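Capsid fiber protein (Bacillus phage phi29, PDB 6QYY) probably builds, as a trimer, the fibers that project from the phage head, this N-terminal part forming their base. Local coordinates at residues I28-A33 with D51-N56; D75-G80 with Q106-V111. All coordinates share one frame; numbering follows the deposited sequence.

Contact 1: residues I28-A33 with D51-N56; sequences IEISHA and DLTQVN
I30 meets T53 and V55 through two different branches of its side chain. The tight point is a methyl contact: I30 CD1 lies 3.8 Å from T53 CG2. The two side chains cross there at about a right angle, and the touch is between these two methyls. The torsions of both residues prepare this meeting. I30 holds CG1 between its backbone N and carbonyl carbon (chi1 59°). From there the chain runs on extended (chi2 169°), which carries CD1 out to the threonine. T53 has OG1 anti to its own backbone N (chi1 -169°). Its methyl CG2 takes the place between backbone N and carbonyl carbon and faces the isoleucine, while OG1 lies off to one side.

The other branch packs more loosely. I30 CG2 stands 4.4 Å from V55 CG2, a wide spacing for two methyls. The whole contact buries just 89 Å², and it consists of apolar touching alone. I30 and V55 are buried in the assembly, whereas T53 is partly exposed. Q54 lies on the solvent side of the second strand. There its NE2 gives a weak hydrogen bond to N56 OD1 of 3.3 Å, and N56 OD1 also pairs with S4 OG. A sulfate ion, probably from the crystallisation liquor, lies near V55.

The two strands are not sheet neighbours. Strand 3-9 runs between them, parallel to 28-32 and antiparallel to the outermost strand 52-57. I30 makes backbone hydrogen bonds with R8 and K10, while the side chain of V55 rests on F5 and A7. Y21 of strand 18-23 touches both I30 and V55, so the contact spans strand 3-9 on one face of the mixed sheet, with strand 18-23 beside it.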
# COMPACT_ATOMS: atom_id res chain seq x y z
N ILE A 28 7.48 4.49 -21.15
CA ILE A 28 7.94 3.57 -20.12
C ILE A 28 8.10 2.21 -20.75
O ILE A 28 7.24 1.77 -21.53
CB ILE A 28 6.95 3.50 -18.94
CG1 ILE A 28 7.03 4.76 -18.10
CG2 ILE A 28 7.27 2.31 -18.03
CD1 ILE A 28 8.39 4.99 -17.43
N GLU A 29 9.20 1.54 -20.45
CA GLU A 29 9.38 0.17 -20.89
C GLU A 29 9.19 -0.77 -19.71
O GLU A 29 9.47 -0.42 -18.56
CB GLU A 29 10.75 -0.01 -21.56
CG GLU A 29 10.87 0.85 -22.82
CD GLU A 29 12.09 0.54 -23.67
OE1 GLU A 29 12.02 0.72 -24.91
OE2 GLU A 29 13.13 0.14 -23.09
N ILE A 30 8.64 -1.95 -19.98
CA ILE A 30 8.51 -2.98 -18.97
C ILE A 30 9.37 -4.17 -19.36
O ILE A 30 9.66 -4.42 -20.54
CB ILE A 30 7.04 -3.43 -18.77
CG1 ILE A 30 6.47 -3.95 -20.08
CG2 ILE A 30 6.17 -2.28 -18.21
CD1 ILE A 30 5.11 -4.66 -19.91
N SER A 31 9.78 -4.92 -18.35
CA SER A 31 10.52 -6.16 -18.53
C SER A 31 10.42 -6.90 -17.21
O SER A 31 9.98 -6.34 -16.20
CB SER A 31 11.99 -5.91 -18.93
OG SER A 31 12.63 -5.05 -18.00
N HIS A 32 10.81 -8.17 -17.23
CA HIS A 32 10.86 -8.94 -15.99
C HIS A 32 11.77 -8.26 -14.98
O HIS A 32 12.90 -7.87 -15.31
CB HIS A 32 11.35 -10.36 -16.28
CG HIS A 32 10.36 -11.18 -17.03
ND1 HIS A 32 10.72 -12.27 -17.80
CD2 HIS A 32 9.02 -11.06 -17.15
CE1 HIS A 32 9.64 -12.78 -18.36
NE2 HIS A 32 8.59 -12.07 -17.98
N ALA A 33 11.28 -8.13 -13.75
CA ALA A 33 12.10 -7.61 -12.67
C ALA A 33 13.35 -8.47 -12.51
O ALA A 33 13.31 -9.69 -12.68
CB ALA A 33 11.30 -7.59 -11.37
N ASP A 51 6.51 -4.73 -28.35
CA ASP A 51 5.10 -4.43 -28.56
C ASP A 51 4.60 -3.46 -27.50
O ASP A 51 5.09 -3.42 -26.38
CB ASP A 51 4.25 -5.69 -28.51
CG ASP A 51 4.28 -6.47 -29.82
OD1 ASP A 51 4.95 -6.02 -30.77
OD2 ASP A 51 3.63 -7.53 -29.89
N LEU A 52 3.59 -2.68 -27.89
CA LEU A 52 2.88 -1.88 -26.92
C LEU A 52 1.94 -2.75 -26.10
O LEU A 52 1.54 -3.84 -26.52
CB LEU A 52 2.08 -0.77 -27.60
CG LEU A 52 2.94 0.25 -28.31
CD1 LEU A 52 2.08 1.12 -29.20
CD2 LEU A 52 3.66 1.08 -27.27
N THR A 53 1.60 -2.26 -24.91
CA THR A 53 0.70 -2.96 -24.03
C THR A 53 0.08 -1.95 -23.08
O THR A 53 0.69 -0.93 -22.76
CB THR A 53 1.40 -4.08 -23.23
OG1 THR A 53 0.41 -4.90 -22.57
CG2 THR A 53 2.36 -3.53 -22.21
N GLN A 54 -1.14 -2.23 -22.66
CA GLN A 54 -1.80 -1.41 -21.65
C GLN A 54 -1.58 -2.06 -20.30
O GLN A 54 -1.99 -3.21 -20.08
CB GLN A 54 -3.29 -1.26 -21.96
CG GLN A 54 -4.06 -0.55 -20.86
CD GLN A 54 -5.17 0.34 -21.39
OE1 GLN A 54 -5.05 0.92 -22.48
NE2 GLN A 54 -6.25 0.45 -20.62
N VAL A 55 -0.93 -1.33 -19.40
CA VAL A 55 -0.64 -1.83 -18.05
C VAL A 55 -1.74 -1.33 -17.13
O VAL A 55 -1.89 -0.13 -16.93
CB VAL A 55 0.73 -1.33 -17.56
CG1 VAL A 55 1.00 -1.87 -16.14
CG2 VAL A 55 1.85 -1.72 -18.52
N ASN A 56 -2.50 -2.26 -16.54
CA ASN A 56 -3.60 -1.88 -15.66
C ASN A 56 -3.18 -2.15 -14.22
O ASN A 56 -2.93 -3.30 -13.84
CB ASN A 56 -4.87 -2.66 -16.00
CG ASN A 56 -5.34 -2.41 -17.43
OD1 ASN A 56 -5.36 -1.27 -17.90
ND2 ASN A 56 -5.69 -3.47 -18.13

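Contact 2: residues D75-G80 with Q106-V111; sequences DNLTTG and QLVTLV
Two strands of an antiparallel sheet, 76-79 and 107-112, meet here through L77, L110 and V108, reaching past strand 96-98 that separates them. One methyl of L77 does all the touching. L77 CD1 lies 3.7 Å from L110 CB and equally 3.7 Å from L110 CD2, so it settles against the near flank of that leucine. The same methyl reaches V108 CG1 at a looser 4.4 Å. L77 points it there by an extended outer torsion (chi2 180°), which sends CD2 off in another direction. L110 places CG between its backbone N and carbonyl carbon (chi1 61°), and the two leucines slant across each other.

All three residues are buried and purely apolar at the contact. A98 of the middle strand touches both L77 and V108, and V65 of strand 62-66 packs on L110. The other side of strand 107-112 is shared: T109 and V111 reach V3 and M57 of the third subunit, while L107 packs on strand 62-66 of its own chain. This is the packing of next-but-one strands on one face of an antiparallel sheet, over the alanine of the strand between.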
# COMPACT_ATOMS: atom_id res chain seq x y z
N ASP A 75 6.57 -18.49 3.53
CA ASP A 75 7.89 -18.08 3.04
C ASP A 75 7.89 -16.60 2.70
O ASP A 75 6.95 -16.09 2.10
CB ASP A 75 8.27 -18.88 1.79
CG ASP A 75 8.81 -20.26 2.11
OD1 ASP A 75 9.04 -20.56 3.30
OD2 ASP A 75 9.01 -21.06 1.16
N ASN A 76 8.97 -15.91 3.08
CA ASN A 76 9.22 -14.59 2.53
C ASN A 76 9.80 -14.71 1.13
O ASN A 76 10.60 -15.60 0.85
CB ASN A 76 10.17 -13.82 3.43
CG ASN A 76 9.65 -13.72 4.84
OD1 ASN A 76 8.60 -13.13 5.06
ND2 ASN A 76 10.38 -14.28 5.79
N LEU A 77 9.39 -13.79 0.26
CA LEU A 77 9.62 -13.90 -1.18
C LEU A 77 10.36 -12.70 -1.73
O LEU A 77 10.14 -11.56 -1.30
CB LEU A 77 8.28 -14.04 -1.92
CG LEU A 77 7.44 -15.25 -1.52
CD1 LEU A 77 6.14 -15.28 -2.32
CD2 LEU A 77 8.22 -16.55 -1.75
N THR A 78 11.20 -12.96 -2.73
CA THR A 78 11.86 -11.96 -3.57
C THR A 78 11.78 -12.41 -5.03
O THR A 78 11.25 -13.48 -5.34
CB THR A 78 13.33 -11.78 -3.16
OG1 THR A 78 13.87 -10.61 -3.82
CG2 THR A 78 14.14 -13.00 -3.59
N THR A 79 12.31 -11.58 -5.92
CA THR A 79 12.33 -11.92 -7.34
C THR A 79 13.39 -12.97 -7.63
O THR A 79 14.54 -12.84 -7.20
CB THR A 79 12.61 -10.66 -8.16
OG1 THR A 79 11.67 -9.64 -7.80
CG2 THR A 79 12.49 -10.95 -9.64
N GLY A 80 13.00 -14.03 -8.34
CA GLY A 80 13.92 -15.04 -8.84
C GLY A 80 14.29 -14.81 -10.29
O GLY A 80 14.31 -13.68 -10.79
N GLN A 106 4.17 -23.31 -10.52
CA GLN A 106 2.79 -23.04 -10.14
C GLN A 106 2.61 -21.57 -9.74
O GLN A 106 3.56 -20.86 -9.43
CB GLN A 106 2.33 -23.94 -8.99
CG GLN A 106 1.66 -25.25 -9.42
CD GLN A 106 1.32 -26.16 -8.24
OE1 GLN A 106 1.92 -26.06 -7.16
NE2 GLN A 106 0.37 -27.07 -8.44
N LEU A 107 1.35 -21.13 -9.76
CA LEU A 107 1.00 -19.77 -9.37
C LEU A 107 0.95 -19.68 -7.84
O LEU A 107 0.20 -20.42 -7.20
CB LEU A 107 -0.34 -19.40 -9.99
CG LEU A 107 -0.69 -17.95 -10.26
CD1 LEU A 107 0.41 -17.26 -11.05
CD2 LEU A 107 -2.05 -17.85 -10.97
N VAL A 108 1.76 -18.80 -7.25
CA VAL A 108 1.70 -18.57 -5.81
C VAL A 108 0.91 -17.29 -5.56
O VAL A 108 0.97 -16.33 -6.34
CB VAL A 108 3.11 -18.51 -5.17
CG1 VAL A 108 3.82 -17.20 -5.53
CG2 VAL A 108 3.01 -18.65 -3.65
N THR A 109 0.12 -17.28 -4.49
CA THR A 109 -0.54 -16.07 -4.03
C THR A 109 0.26 -15.52 -2.86
O THR A 109 0.49 -16.23 -1.88
CB THR A 109 -1.98 -16.33 -3.61
OG1 THR A 109 -2.68 -16.96 -4.68
CG2 THR A 109 -2.67 -15.01 -3.29
N LEU A 110 0.67 -14.27 -2.97
CA LEU A 110 1.50 -13.65 -1.94
C LEU A 110 0.90 -12.32 -1.51
O LEU A 110 0.22 -11.64 -2.29
CB LEU A 110 2.93 -13.40 -2.42
CG LEU A 110 3.11 -12.46 -3.62
CD1 LEU A 110 3.39 -11.01 -3.16
CD2 LEU A 110 4.22 -12.96 -4.53
N VAL A 111 1.15 -11.97 -0.26
CA VAL A 111 0.70 -10.71 0.31
C VAL A 111 1.86 -9.73 0.22
O VAL A 111 2.97 -10.02 0.69
CB VAL A 111 0.25 -10.90 1.77
CG1 VAL A 111 0.05 -9.55 2.44
CG2 VAL A 111 -1.04 -11.71 1.84

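Contact 1 and contact 2 belong to different sheets of a helix-free chain of strands and loops. Contact 1 lies in the mixed sheet, whose strands all come from the first half of the sequence. Contact 2 lies in the antiparallel sheet that follows, and opens after contact 1 has closed. Their centres are 21 Å apart, on opposite sides of the chain's centre. They still touch where A33 O packs 3.4 Å from T79 CG2. Both contacts bridge strands separated by one intervening strand. Both also border other subunits: I28 packs on V73 of the second, and D75 OD1 accepts a hydrogen bond from Q23 NE2 of the third. Each sheet thus contributes to the trimer, consistent with a fiber base.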